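Local coordinates for protein HAD superfamily hydrolase (Brucella suis biovar 1, PDB 6NQ4) that probably hydrolyses phosphate esters, as phosphatases of the haloacid dehalogenase (HAD) superfamily do, at residues 77-81 with 126-130; 104-108 with 178-182; 47-53 with 87-93. One frame throughout, in Å; residues are numbered along the deposited sequence. Where two conformers were deposited one is given.

Contact 1: 77-81 with 126-130. With EDO (1,2-ethanediol), chain E.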
# COMPACT_ATOMS: atom_id res chain seq x y z
N SER A 77 -1.14 2.79 -1.14
CA SER A 77 -1.43 4.18 -1.40
C SER A 77 -1.91 4.88 -0.13
O SER A 77 -2.76 4.33 0.59
CB SER A 77 -2.54 4.30 -2.45
OG SER A 77 -2.88 5.66 -2.63
N PRO A 78 -1.41 6.08 0.17
CA PRO A 78 -1.91 6.84 1.32
C PRO A 78 -3.24 7.50 1.04
O PRO A 78 -3.80 8.12 1.96
CB PRO A 78 -0.83 7.91 1.50
CG PRO A 78 -0.36 8.18 0.10
CD PRO A 78 -0.36 6.82 -0.57
N ARG A 79 -3.75 7.45 -0.20
CA ARG A 79 -5.04 8.07 -0.47
C ARG A 79 -6.16 7.13 -0.06
O ARG A 79 -6.03 5.91 -0.18
CB ARG A 79 -5.17 8.42 -1.94
CG ARG A 79 -4.44 9.73 -2.29
CD ARG A 79 -4.42 9.96 -3.79
NE ARG A 79 -3.47 9.05 -4.41
CZ ARG A 79 -3.68 8.36 -5.53
NH1 ARG A 79 -4.83 8.45 -6.20
NH2 ARG A 79 -2.72 7.55 -5.98
N PRO A 80 -7.28 7.67 0.41
CA PRO A 80 -8.46 6.82 0.62
C PRO A 80 -8.88 6.16 -0.68
O PRO A 80 -8.61 6.65 -1.78
CB PRO A 80 -9.52 7.82 1.10
CG PRO A 80 -8.71 8.92 1.74
CD PRO A 80 -7.52 9.06 0.84
N HIS A 81 -9.57 5.03 -0.54
CA HIS A 81 -9.94 4.23 -1.70
C HIS A 81 -10.64 4.97 -2.83
O HIS A 81 -10.37 4.63 -4.00
CB HIS A 81 -10.71 2.96 -1.28
CG HIS A 81 -12.08 3.25 -0.72
ND1 HIS A 81 -12.28 3.56 0.61
CD2 HIS A 81 -13.30 3.30 -1.31
CE1 HIS A 81 -13.57 3.77 0.82
NE2 HIS A 81 -14.21 3.62 -0.33
N ARG A 126 -2.93 16.93 -2.72
CA ARG A 126 -3.96 15.94 -3.00
C ARG A 126 -4.12 14.98 -1.83
O ARG A 126 -5.24 14.54 -1.51
CB ARG A 126 -3.63 15.20 -4.29
CG ARG A 126 -4.53 14.02 -4.59
CD ARG A 126 -6.01 14.41 -4.63
NE ARG A 126 -6.81 13.26 -5.00
CZ ARG A 126 -8.09 13.09 -4.70
NH1 ARG A 126 -8.76 14.01 -3.99
NH2 ARG A 126 -8.69 11.97 -5.09
N GLU A 127 -3.02 14.66 -1.17
CA GLU A 127 -3.03 13.71 -0.06
C GLU A 127 -3.75 14.24 1.18
O GLU A 127 -3.97 13.46 2.11
CB GLU A 127 -1.60 13.25 0.24
CG GLU A 127 -1.09 12.18 -0.75
CD GLU A 127 0.43 12.03 -0.80
OE1 GLU A 127 1.17 12.75 -0.09
OE2 GLU A 127 0.89 11.18 -1.59
N LEU A 128 -4.13 15.52 1.21
CA LEU A 128 -5.00 16.02 2.28
C LEU A 128 -6.36 15.33 2.32
O LEU A 128 -7.08 15.45 3.32
CB LEU A 128 -5.22 17.53 2.14
CG LEU A 128 -3.97 18.41 2.26
CD1 LEU A 128 -4.35 19.87 1.94
CD2 LEU A 128 -3.37 18.28 3.64
N ALA A 129 -6.74 14.61 1.26
CA ALA A 129 -7.99 13.86 1.26
C ALA A 129 -8.09 12.87 2.43
O ALA A 129 -9.21 12.54 2.85
CB ALA A 129 -8.15 13.15 -0.08
N ILE A 130 -6.96 12.41 2.97
CA ILE A 130 -6.97 11.45 4.07
C ILE A 130 -7.66 12.01 5.32
O ILE A 130 -8.14 11.23 6.16
CB ILE A 130 -5.53 10.97 4.37
CG1 ILE A 130 -5.53 9.67 5.19
CG2 ILE A 130 -4.72 12.09 5.05
CD1 ILE A 130 -4.14 9.04 5.35
C1 EDO E . 2.90 9.29 -3.44
O1 EDO E . 3.22 9.79 -2.14
C2 EDO E . 3.90 8.19 -3.81
O2 EDO E . 3.67 7.06 -2.97
O HOH W 1 -3.57 10.77 1.28
O HOH W 2 -0.67 9.82 -3.47
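Pro78 and Pro80 carry the close side of this contact, pressing onto the 3-10 turn of 126-130. The ring of Pro80 lies against the backbone there, with Pro80 CG 3.8 Å from Ala129 O and touching Ile130 CA, while its CD faces the CB atoms of both residues. Next to it Ile130 CD1 comes within 3.5 Å of Pro78 O. That carbonyl is satisfied by a water, which donates to Pro78 O at 2.7 Å and to Glu127 O as well, so it ties the two backbones together. Glu127 starts with CG beside its backbone N (chi1 -79°) and then runs extended, which carries OE2 past the ring of Pro78, 3.7 Å from Pro78 CG.

The other side, toward exposed Arg126, is looser. Arg79 and Arg126 cross at about a right angle and touch only through their methylenes, CD of Arg79 lying 4.1 Å from CG of Arg126. A second water links Arg79 NE to Glu127 OE2, which also accepts from an ethanediol, probably from the crystallisation liquor. The remaining carboxylate oxygen, OE1, is held by Thr150 and the N-H of Cys124, and Arg79 NH2 turns away to Gln87.

In the fold, the contact joins the HAD core to its cap: 77-81 leads from strand 70-75 into helix 81-90, 126-130 follows strand 118-122 of the cap sheet, and Ile130 also packs on Ile112 of helix 104-114.

Contact 2: 104-108 with 178-182; sequences SGDVT and ICANP. With EDO (1,2-ethanediol), chain C.
Ser104 stands over a face of the flat peptide group that joins Ala180 to Asn181. This is a junction of the HAD core with its cap, consistent with a C2-type cap: the first turn of helix 104-114, right after core strand 100-103, meets the end of cap strand 177-179. Ser104 OG donates to Ala180 O at 2.7 Å from well above the carbonyl plane, 60° out of it, and so does not use an in-plane lone pair. It also brushes Pro182 CD at 3.6 Å. The second flat group, the amide of Asn181, is gripped at both ends: OD1 accepts from the N-H of Asp183, and ND2 donates at 3.0 Å to O2 of an ethanediol that Asp183 also binds. The side chain of Asn181 lies about 6 Å from a bound phosphate. Both additives probably come from the crystallisation liquor, though such molecules often mark pockets.

One turn along the helix, Thr108 faces the strand. With chi1 at -61°, its OG1 sits beside the backbone N and folds back to donate to Ser104 O, which takes the N-H of Thr108 too. The same torsion sends CG2 outward over Ala180 CB and Ile178. Thr108 CG2 and Ile178 CG2 are 3.4 Å apart, tighter than ordinary van der Waals contact. Between helix and strand, a water donates both to Thr108 OG1 and, at 2.6 Å, to Cys179 O.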
# COMPACT_ATOMS: atom_id res chain seq x y z
N SER A 104 -3.87 1.68 2.35
CA SER A 104 -3.21 2.07 3.59
C SER A 104 -3.80 3.37 4.13
O SER A 104 -4.02 3.50 5.34
CB SER A 104 -1.70 2.18 3.35
OG SER A 104 -1.03 2.60 4.52
N GLY A 105 -4.11 4.32 3.24
CA GLY A 105 -4.79 5.54 3.68
C GLY A 105 -6.07 5.25 4.44
O GLY A 105 -6.35 5.87 5.48
N ASP A 106 -6.88 4.31 3.93
CA ASP A 106 -8.14 3.96 4.60
C ASP A 106 -7.90 3.57 6.06
O ASP A 106 -8.58 4.05 6.97
CB ASP A 106 -8.79 2.77 3.90
CG ASP A 106 -9.37 3.09 2.52
OD1 ASP A 106 -9.76 4.23 2.25
OD2 ASP A 106 -9.47 2.13 1.71
N VAL A 107 -6.97 2.64 6.30
CA VAL A 107 -6.76 2.17 7.66
C VAL A 107 -5.93 3.14 8.49
O VAL A 107 -6.05 3.15 9.72
CB VAL A 107 -6.20 0.73 7.71
CG1 VAL A 107 -7.25 -0.26 7.27
CG2 VAL A 107 -4.92 0.59 6.90
N THR A 108 -5.11 3.97 7.85
CA THR A 108 -4.36 4.98 8.59
C THR A 108 -5.30 6.00 9.23
O THR A 108 -4.96 6.58 10.27
CB THR A 108 -3.34 5.65 7.66
OG1 THR A 108 -2.41 4.66 7.18
CG2 THR A 108 -2.52 6.71 8.37
N ILE A 178 2.76 9.35 12.25
CA ILE A 178 1.92 8.38 11.55
C ILE A 178 2.37 8.32 10.09
O ILE A 178 2.43 9.36 9.41
CB ILE A 178 0.43 8.77 11.65
CG1 ILE A 178 -0.06 8.65 13.08
CG2 ILE A 178 -0.41 7.90 10.75
CD1 ILE A 178 -1.43 9.27 13.30
N CYS A 179 2.70 7.12 9.61
CA CYS A 179 3.11 6.92 8.23
C CYS A 179 1.94 6.31 7.47
O CYS A 179 1.54 5.17 7.78
CB CYS A 179 4.32 5.98 8.16
SG CYS A 179 4.80 5.54 6.46
N ALA A 180 1.42 7.03 6.48
CA ALA A 180 0.26 6.56 5.73
C ALA A 180 0.60 5.65 4.55
O ALA A 180 -0.31 5.12 3.91
CB ALA A 180 -0.59 7.74 5.22
N ASN A 181 1.89 5.46 4.24
CA ASN A 181 2.30 4.59 3.14
C ASN A 181 3.65 3.98 3.51
O ASN A 181 4.69 4.63 3.37
CB ASN A 181 2.41 5.37 1.83
CG ASN A 181 2.96 4.54 0.70
OD1 ASN A 181 3.18 3.33 0.85
ND2 ASN A 181 3.20 5.19 -0.45
N PRO A 182 3.67 2.70 3.92
CA PRO A 182 4.93 2.04 4.30
C PRO A 182 5.94 1.87 3.18
O PRO A 182 7.11 1.58 3.50
CB PRO A 182 4.45 0.65 4.78
CG PRO A 182 3.05 0.82 5.14
CD PRO A 182 2.49 1.87 4.23
C1 EDO C . 1.34 4.34 -4.24
O1 EDO C . 1.51 5.72 -3.85
C2 EDO C . 1.89 3.43 -3.14
O2 EDO C . 3.31 3.61 -2.96
O HOH W 3 0.11 3.07 7.34

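Contact 3: 47-53 with 87-93; sequences VHNGETS and QMSLLGV
Leu91 puts CD1 over one face of the His48 ring, a CH-pi contact 3.6 Å from the centroid and only 13° off the ring normal. The loop 47-53 follows strand 38-41 of the HAD core, the region where HAD proteins carry their squiggle and flap; 87-93 is the end of helix 81-90, closed by a Schellman motif at Gly92. That motif turns the chain so that Leu91 and Val93 both face the loop. Near the ring plane, Met88 CG comes up to the edge, 3.8 Å from His48 CD2. The other methyl of Leu91, CD2, rests on Glu51 O. Beside this, Ser53 OG donates to Leu91 O at 2.7 Å, and Val93 CG2 touches both Ser53 CB and Val47 CG1.

Further out, the ring of His48 is fixed in rotation by the N-H of Gly50, which points to ND1 in the ring plane, and by a water shared between NE2 and Gln87 OE1. Trp44, a residue of the sodium site, meets the His48 ring edge-to-face. Gln87 OE1 also takes a bond from Arg79, while its NE2 donates to a water bound to Gly50 O. Glu51 OE2 reaches across to Arg191 of the hairpin 185-194 in a salt bridge.

The loop itself is shaped by an Asx turn: Asn49 OD1 accepts from Glu51 N at 2.9 Å and from Thr52 N at 2.8 Å, the two donors arriving from opposite faces of the amide.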
# COMPACT_ATOMS: atom_id res chain seq x y z
N VAL A 47 -1.10 -4.16 -11.27
CA VAL A 47 -2.25 -3.75 -12.08
C VAL A 47 -1.92 -2.54 -12.96
O VAL A 47 -2.38 -2.45 -14.11
CB VAL A 47 -3.45 -3.45 -11.15
CG1 VAL A 47 -4.61 -2.82 -11.94
CG2 VAL A 47 -3.90 -4.72 -10.43
N HIS A 48 -1.14 -1.60 -12.43
CA HIS A 48 -0.73 -0.42 -13.20
C HIS A 48 0.54 0.14 -12.59
O HIS A 48 0.98 -0.31 -11.52
CB HIS A 48 -1.86 0.63 -13.32
CG HIS A 48 -2.19 1.37 -12.05
ND1 HIS A 48 -1.35 2.31 -11.49
CD2 HIS A 48 -3.31 1.36 -11.28
CE1 HIS A 48 -1.93 2.83 -10.42
NE2 HIS A 48 -3.12 2.28 -10.28
N ASN A 49 1.16 1.10 -13.29
CA ASN A 49 2.39 1.73 -12.80
C ASN A 49 2.24 3.23 -12.59
O ASN A 49 3.23 3.97 -12.59
CB ASN A 49 3.57 1.44 -13.73
CG ASN A 49 3.38 2.05 -15.11
OD1 ASN A 49 2.49 2.86 -15.34
ND2 ASN A 49 4.24 1.66 -16.04
N GLY A 50 1.01 3.70 -12.40
CA GLY A 50 0.77 5.12 -12.22
C GLY A 50 0.62 5.89 -13.51
O GLY A 50 0.11 7.02 -13.48
N GLU A 51 1.07 5.33 -14.65
CA GLU A 51 0.92 5.99 -15.94
C GLU A 51 0.21 5.14 -17.00
O GLU A 51 -0.49 5.71 -17.85
CB GLU A 51 2.29 6.48 -16.44
CG GLU A 51 2.85 7.56 -15.51
CD GLU A 51 4.08 8.28 -16.01
OE1 GLU A 51 4.74 7.81 -16.96
OE2 GLU A 51 4.40 9.34 -15.41
N THR A 52 0.35 3.81 -16.96
CA THR A 52 -0.44 2.93 -17.80
C THR A 52 -0.87 1.71 -16.98
O THR A 52 -0.23 1.36 -15.99
CB THR A 52 0.31 2.44 -19.05
OG1 THR A 52 1.50 1.76 -18.66
CG2 THR A 52 0.66 3.60 -19.96
N SER A 53 -1.97 1.08 -17.40
CA SER A 53 -2.40 -0.16 -16.78
C SER A 53 -1.99 -1.36 -17.63
O SER A 53 -1.62 -1.22 -18.81
CB SER A 53 -3.91 -0.18 -16.52
OG SER A 53 -4.64 -0.05 -17.72
N GLN A 87 -8.34 7.07 -9.99
CA GLN A 87 -7.10 7.01 -10.75
C GLN A 87 -7.03 5.75 -11.61
O GLN A 87 -6.63 5.82 -12.78
CB GLN A 87 -5.91 7.10 -9.81
CG GLN A 87 -4.61 6.92 -10.54
CD GLN A 87 -3.46 7.00 -9.58
OE1 GLN A 87 -3.57 6.53 -8.44
NE2 GLN A 87 -2.34 7.57 -10.02
N MET A 88 -7.44 4.60 -11.05
CA MET A 88 -7.48 3.38 -11.84
C MET A 88 -8.38 3.53 -13.05
O MET A 88 -8.05 3.06 -14.15
CB MET A 88 -7.97 2.21 -10.98
CG MET A 88 -6.92 1.68 -10.01
SD MET A 88 -7.36 0.06 -9.39
CE MET A 88 -8.88 0.44 -8.60
N SER A 89 -9.55 4.15 -12.87
CA SER A 89 -10.46 4.36 -14.00
C SER A 89 -9.81 5.22 -15.08
O SER A 89 -9.91 4.91 -16.27
CB SER A 89 -11.77 5.00 -13.52
OG SER A 89 -12.47 4.07 -12.71
N LEU A 90 -9.14 6.31 -14.68
CA LEU A 90 -8.43 7.15 -15.64
C LEU A 90 -7.35 6.37 -16.39
O LEU A 90 -7.10 6.65 -17.57
CB LEU A 90 -7.85 8.38 -14.92
CG LEU A 90 -8.92 9.44 -14.62
CD1 LEU A 90 -8.50 10.25 -13.41
CD2 LEU A 90 -9.09 10.38 -15.81
N LEU A 91 -6.73 5.38 -15.73
CA LEU A 91 -5.70 4.54 -16.35
C LEU A 91 -6.28 3.36 -17.12
O LEU A 91 -5.52 2.55 -17.64
CB LEU A 91 -4.73 4.05 -15.26
CG LEU A 91 -3.91 5.15 -14.61
CD1 LEU A 91 -3.08 4.62 -13.44
CD2 LEU A 91 -3.02 5.81 -15.68
N GLY A 92 -7.61 3.23 -17.21
CA GLY A 92 -8.21 2.18 -18.01
C GLY A 92 -8.57 0.89 -17.30
O GLY A 92 -8.91 -0.09 -17.97
N VAL A 93 -8.52 0.86 -15.97
CA VAL A 93 -8.96 -0.33 -15.23
C VAL A 93 -10.48 -0.34 -15.13
O VAL A 93 -11.07 0.57 -14.51
CB VAL A 93 -8.32 -0.36 -13.84
CG1 VAL A 93 -8.72 -1.66 -13.10
CG2 VAL A 93 -6.81 -0.18 -13.93
O HOH W 4 -4.85 3.95 -8.59
O HOH W 5 -2.27 8.73 -12.62
O HOH W 6 -3.33 2.59 -19.59

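Overall arrangement
Both segments of contact 3 are in the core domain, though its loop also touches the hairpin 185-194, whereas contacts 1 and 2 bridge the core and the cap inserted after helix 104-114. Along the chain contact 3 closes before contact 2 opens, and contact 1 interleaves with both. Centres of contacts 1 and 2 lie about 9 Å apart, and the two are tied where Ser77 O meets Gly105 N and Asp106 OD1 meets His81 N. Helix 81-90 runs from contact 1 to contact 3, about 17 Å between centres, and Arg79 NH2 bonds Gln87 OE1. Contacts 2 and 3, about 21 Å between centres, do not touch. All three use segments following neighbouring core strands 38-41, 70-75 and 100-103.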